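Local atomic coordinates of uncharacterized protein (Listeria monocytogenes, PDB entry 3MAB), a protein that is of unknown function but belongs to the TfoX C-terminal domain family, whose helical fold is related to the helix-hairpin-helix group. Residues S49-A61 and L70-H82. The protein carries 2 engineered substitutions. Numbering follows the deposited sequence. Where two conformers were deposited one is given.
Engineered in segment 49-61: Met-52 (natural residue Leu).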
loop_
_atom_site.group_PDB
_atom_site.type_symbol
_atom_site.label_atom_id
_atom_site.label_comp_id
_atom_site.label_asym_id
_atom_site.label_seq_id
_atom_site.Cartn_x
_atom_site.Cartn_y
_atom_site.Cartn_z
ATOM N N SER B 49 9.554 10.845 -17.691
ATOM C CA SER B 49 10.431 9.782 -17.150
ATOM C C SER B 49 9.742 8.888 -16.113
ATOM O O SER B 49 10.223 7.793 -15.814
ATOM C CB SER B 49 11.685 10.381 -16.527
ATOM O OG SER B 49 12.423 11.152 -17.460
ATOM N N VAL B 50 8.618 9.334 -15.557
ATOM C CA VAL B 50 7.869 8.460 -14.621
ATOM C C VAL B 50 7.415 7.253 -15.398
ATOM O O VAL B 50 7.086 7.327 -16.593
ATOM C CB VAL B 50 6.653 9.122 -14.018
ATOM C CG1 VAL B 50 7.050 10.323 -13.192
ATOM C CG2 VAL B 50 5.624 9.470 -15.056
ATOM N N CYS B 51 7.422 6.102 -14.758
ATOM C CA CYS B 51 7.275 4.894 -15.559
ATOM C C CYS B 51 6.540 3.810 -14.810
ATOM O O CYS B 51 5.712 4.089 -13.931
ATOM C CB CYS B 51 8.656 4.417 -15.998
ATOM S SG CYS B 51 9.599 3.894 -14.581
ATOM N N MET B 52 6.760 2.562 -15.201
ATOM C CA MET B 52 5.859 1.521 -14.787
ATOM C C MET B 52 5.822 1.399 -13.309
ATOM O O MET B 52 4.795 1.130 -12.694
ATOM C CB MET B 52 6.307 0.181 -15.387
ATOM C CG MET B 52 5.275 -0.817 -15.395
ATOM S SD MET B 52 3.786 -0.316 -16.274
ATOM C CE MET B 52 2.709 -1.122 -15.130
ATOM N N SER B 53 6.997 1.500 -12.709
ATOM C CA SER B 53 7.138 1.521 -11.269
ATOM C C SER B 53 6.197 2.462 -10.580
ATOM O O SER B 53 5.513 2.052 -9.623
ATOM C CB SER B 53 8.580 1.873 -10.888
ATOM O OG SER B 53 9.438 1.001 -11.595
ATOM N N GLU B 54 6.118 3.694 -11.051
ATOM C CA GLU B 54 5.244 4.681 -10.451
ATOM C C GLU B 54 3.744 4.292 -10.654
ATOM O O GLU B 54 2.902 4.477 -9.768
ATOM C CB GLU B 54 5.460 6.080 -11.025
ATOM C CG GLU B 54 6.586 6.858 -10.485
ATOM C CD GLU B 54 7.861 6.682 -11.241
ATOM O OE1 GLU B 54 8.769 7.464 -10.949
ATOM O OE2 GLU B 54 7.965 5.801 -12.110
ATOM N N LEU B 55 3.387 3.756 -11.824
ATOM C CA LEU B 55 2.004 3.332 -12.065
ATOM C C LEU B 55 1.548 2.219 -11.160
ATOM O O LEU B 55 0.481 2.261 -10.579
ATOM C CB LEU B 55 1.857 2.935 -13.546
ATOM C CG LEU B 55 0.484 2.525 -14.032
ATOM C CD1 LEU B 55 -0.592 3.589 -13.721
ATOM C CD2 LEU B 55 0.522 2.230 -15.492
ATOM N N TYR B 56 2.365 1.189 -11.028
ATOM C CA TYR B 56 2.100 0.154 -10.050
ATOM C C TYR B 56 1.967 0.714 -8.651
ATOM O O TYR B 56 1.053 0.291 -7.901
ATOM C CB TYR B 56 3.207 -0.907 -10.084
ATOM C CG TYR B 56 3.185 -1.964 -11.184
ATOM C CD1 TYR B 56 2.089 -2.181 -11.981
ATOM C CD2 TYR B 56 4.270 -2.798 -11.336
ATOM C CE1 TYR B 56 2.100 -3.160 -13.003
ATOM C CE2 TYR B 56 4.268 -3.783 -12.372
ATOM C CZ TYR B 56 3.174 -3.935 -13.139
ATOM O OH TYR B 56 3.230 -4.929 -14.091
ATOM N N ALA B 57 2.867 1.619 -8.250
ATOM C CA ALA B 57 2.811 2.224 -6.920
ATOM C C ALA B 57 1.510 2.928 -6.660
ATOM O O ALA B 57 0.900 2.784 -5.604
ATOM C CB ALA B 57 3.984 3.207 -6.725
ATOM N N LEU B 58 1.040 3.664 -7.653
ATOM C CA LEU B 58 -0.170 4.426 -7.551
ATOM C C LEU B 58 -1.390 3.512 -7.436
ATOM O O LEU B 58 -2.281 3.750 -6.622
ATOM C CB LEU B 58 -0.341 5.380 -8.729
ATOM C CG LEU B 58 0.638 6.510 -8.748
ATOM C CD1 LEU B 58 0.552 7.241 -10.074
ATOM C CD2 LEU B 58 0.394 7.528 -7.662
ATOM N N GLU B 59 -1.451 2.435 -8.241
ATOM C CA GLU B 59 -2.585 1.514 -8.141
ATOM C C GLU B 59 -2.577 0.792 -6.829
ATOM O O GLU B 59 -3.623 0.613 -6.200
ATOM C CB GLU B 59 -2.596 0.500 -9.298
ATOM C CG GLU B 59 -3.731 -0.481 -9.307
ATOM C CD GLU B 59 -5.100 0.142 -9.461
ATOM O OE1 GLU B 59 -5.185 1.231 -10.056
ATOM O OE2 GLU B 59 -6.119 -0.472 -9.065
ATOM N N GLY B 60 -1.395 0.372 -6.368
ATOM C CA GLY B 60 -1.286 -0.261 -5.074
ATOM C C GLY B 60 -1.738 0.720 -3.976
ATOM O O GLY B 60 -2.472 0.341 -3.071
ATOM N N ALA B 61 -1.357 1.967 -4.078
ATOM C CA ALA B 61 -1.822 2.971 -3.094
ATOM C C ALA B 61 -3.347 3.070 -3.051
ATOM O O ALA B 61 -3.954 3.062 -1.965
ATOM C CB ALA B 61 -1.176 4.336 -3.374
ATOM N N LEU B 70 -0.470 -6.766 -6.205
ATOM C CA LEU B 70 -1.503 -6.532 -7.177
ATOM C C LEU B 70 -1.828 -7.812 -7.939
ATOM O O LEU B 70 -0.928 -8.555 -8.277
ATOM C CB LEU B 70 -1.103 -5.433 -8.175
ATOM C CG LEU B 70 -1.103 -3.977 -7.670
ATOM C CD1 LEU B 70 -0.371 -3.044 -8.608
ATOM C CD2 LEU B 70 -2.591 -3.570 -7.415
ATOM N N ASP B 71 -3.106 -8.038 -8.203
ATOM C CA ASP B 71 -3.474 -9.199 -9.011
ATOM C C ASP B 71 -2.887 -9.152 -10.397
ATOM O O ASP B 71 -2.603 -8.071 -10.953
ATOM C CB ASP B 71 -4.976 -9.455 -9.004
ATOM C CG ASP B 71 -5.761 -8.336 -9.524
ATOM O OD1 ASP B 71 -5.983 -8.236 -10.745
ATOM O OD2 ASP B 71 -6.108 -7.442 -8.720
ATOM N N GLU B 72 -2.719 -10.318 -10.997
ATOM C CA GLU B 72 -2.051 -10.386 -12.259
ATOM C C GLU B 72 -2.841 -9.644 -13.333
ATOM O O GLU B 72 -2.268 -9.029 -14.217
ATOM C CB GLU B 72 -1.916 -11.830 -12.687
ATOM C CG GLU B 72 -0.972 -12.031 -13.830
ATOM C CD GLU B 72 0.440 -11.673 -13.472
ATOM O OE1 GLU B 72 0.809 -12.026 -12.322
ATOM O OE2 GLU B 72 1.134 -11.069 -14.338
ATOM N N ALA B 73 -4.177 -9.733 -13.285
ATOM C CA ALA B 73 -4.996 -9.042 -14.277
ATOM C C ALA B 73 -4.798 -7.533 -14.232
ATOM O O ALA B 73 -4.694 -6.872 -15.262
ATOM C CB ALA B 73 -6.419 -9.379 -14.115
ATOM N N LYS B 74 -4.710 -6.978 -13.049
ATOM C CA LYS B 74 -4.500 -5.561 -12.889
ATOM C C LYS B 74 -3.134 -5.181 -13.364
ATOM O O LYS B 74 -2.983 -4.162 -14.042
ATOM C CB LYS B 74 -4.692 -5.140 -11.443
ATOM C CG LYS B 74 -4.562 -3.630 -11.165
ATOM C CD LYS B 74 -5.469 -2.771 -11.955
ATOM C CE LYS B 74 -6.869 -2.909 -11.582
ATOM N NZ LYS B 74 -7.689 -2.062 -12.478
ATOM N N LYS B 75 -2.112 -5.968 -13.031
ATOM C CA LYS B 75 -0.764 -5.637 -13.509
ATOM C C LYS B 75 -0.700 -5.619 -15.048
ATOM O O LYS B 75 -0.082 -4.713 -15.652
ATOM C CB LYS B 75 0.253 -6.615 -12.996
ATOM C CG LYS B 75 0.520 -6.557 -11.523
ATOM C CD LYS B 75 1.637 -7.570 -11.188
ATOM C CE LYS B 75 1.847 -7.721 -9.730
ATOM N NZ LYS B 75 2.182 -9.138 -9.404
ATOM N N ILE B 76 -1.347 -6.603 -15.691
ATOM C CA ILE B 76 -1.382 -6.648 -17.146
ATOM C C ILE B 76 -2.142 -5.469 -17.706
ATOM O O ILE B 76 -1.736 -4.884 -18.714
ATOM C CB ILE B 76 -1.870 -8.037 -17.643
ATOM C CG1 ILE B 76 -0.751 -9.044 -17.376
ATOM C CG2 ILE B 76 -2.264 -7.980 -19.142
ATOM C CD1 ILE B 76 -1.208 -10.489 -17.465
ATOM N N GLU B 77 -3.253 -5.079 -17.098
ATOM C CA GLU B 77 -4.025 -3.919 -17.514
ATOM C C GLU B 77 -3.157 -2.653 -17.484
ATOM O O GLU B 77 -3.153 -1.817 -18.435
ATOM C CB GLU B 77 -5.253 -3.793 -16.602
ATOM C CG GLU B 77 -6.087 -2.542 -16.850
ATOM C CD GLU B 77 -7.142 -2.309 -15.810
ATOM O OE1 GLU B 77 -7.288 -3.123 -14.884
ATOM O OE2 GLU B 77 -7.860 -1.301 -15.953
ATOM N N LEU B 78 -2.364 -2.497 -16.429
ATOM C CA LEU B 78 -1.575 -1.307 -16.263
ATOM C C LEU B 78 -0.449 -1.320 -17.279
ATOM O O LEU B 78 -0.110 -0.280 -17.846
ATOM C CB LEU B 78 -1.038 -1.225 -14.825
ATOM C CG LEU B 78 -2.112 -1.043 -13.758
ATOM C CD1 LEU B 78 -1.477 -1.180 -12.399
ATOM C CD2 LEU B 78 -2.878 0.247 -13.838
ATOM N N LYS B 79 0.162 -2.472 -17.490
ATOM C CA LYS B 79 1.235 -2.596 -18.500
ATOM C C LYS B 79 0.731 -2.266 -19.895
ATOM O O LYS B 79 1.432 -1.560 -20.665
ATOM C CB LYS B 79 1.814 -4.002 -18.485
ATOM C CG LYS B 79 2.970 -4.118 -19.383
ATOM C CD LYS B 79 3.655 -5.486 -19.327
ATOM C CE LYS B 79 4.640 -5.600 -18.171
ATOM N NZ LYS B 79 5.696 -6.636 -18.421
ATOM N N LYS B 80 -0.454 -2.717 -20.241
ATOM C CA LYS B 80 -1.002 -2.407 -21.569
ATOM C C LYS B 80 -1.157 -0.896 -21.704
ATOM O O LYS B 80 -0.867 -0.337 -22.750
ATOM C CB LYS B 80 -2.323 -3.105 -21.778
ATOM C CG LYS B 80 -2.225 -4.553 -21.947
ATOM C CD LYS B 80 -1.073 -5.049 -22.841
ATOM C CE LYS B 80 -0.456 -6.351 -22.253
ATOM N NZ LYS B 80 0.039 -6.194 -20.831
ATOM N N PHE B 81 -1.667 -0.233 -20.702
ATOM C CA PHE B 81 -1.866 1.232 -20.685
ATOM C C PHE B 81 -0.527 1.923 -20.837
ATOM O O PHE B 81 -0.337 2.757 -21.726
ATOM C CB PHE B 81 -2.609 1.628 -19.432
ATOM C CG PHE B 81 -2.630 3.098 -19.157
ATOM C CD1 PHE B 81 -3.328 3.991 -19.975
ATOM C CD2 PHE B 81 -1.930 3.590 -18.113
ATOM C CE1 PHE B 81 -3.340 5.335 -19.688
ATOM C CE2 PHE B 81 -1.937 4.947 -17.827
ATOM C CZ PHE B 81 -2.655 5.789 -18.616
ATOM N N HIS B 82 0.457 1.536 -20.067
ATOM C CA HIS B 82 1.715 2.189 -20.106
ATOM C C HIS B 82 2.396 1.996 -21.457
ATOM O O HIS B 82 2.963 2.933 -22.013
ATOM C CB HIS B 82 2.619 1.684 -18.994
ATOM C CG HIS B 82 3.899 2.423 -18.922
ATOM N ND1 HIS B 82 5.083 1.880 -19.371
ATOM C CD2 HIS B 82 4.198 3.669 -18.494
ATOM C CE1 HIS B 82 6.060 2.766 -19.212
ATOM N NE2 HIS B 82 5.545 3.868 -18.711
HETATM O O HOH W 1 7.066 6.159 -18.749
HETATM O O HOH W 2 -6.752 0.732 -12.565
#
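Tyr-56 reaches across to helix 72-82 with the outer edge of its ring. With CG beside its own backbone N (chi1 -79°), the ring points across the partner helix: Tyr-56 CD1 meets Leu-78 CD1 at 3.7 Å, close to the ring plane, and the hydroxyl end crosses the aliphatic root of Lys-75 at about a right angle, Tyr-56 OH to Lys-75 CB 3.6 Å. Leu-78 is the knob of the interface, set in a hole formed by Met-52, Leu-55, Tyr-56 and Glu-59. Its CD1 branch touches both the tyrosine ring and Glu-59 CB, while its CD2 meets Leu-55 CD1 and CG. Leu-55 CD2 lies against Leu-78 CB and O and reaches the ring edge of Phe-81, 3.8 Å from Phe-81 CD2; Leu-55 also packs against Phe-40 of helix 28-46.

At one end His-82 lies beside Met-52, an engineered residue whose bent chain brings SD to 3.6 Å from His-82 CB and obliquely past the imidazole. A water in the imidazole plane, 2.8 Å from His-82 NE2, donates to Val-50 O and so ties the ring to the turn before helix 52-61. At the other end Glu-59, its CG anti to the backbone N (chi1 -179°), lays its chain across that of Lys-74 and against Leu-70 CD2. Glu-59 OE2 and Lys-74 NZ stay 4.1 Å apart, beyond a salt bridge; a water links Glu-59 OE1 to Lys-74 NZ instead. The buried carboxylate is also hydrogen-bonded by Ser-36 and Gln-63, while Lys-74 NZ pairs with Glu-77 OE1. With axes 10.3 Å apart at closest approach and inclined at 136°, this helix-helix packing, with one knob-into-hole contact at Leu-78, sets two helices of the all-helical TfoX C-terminal domain against each other.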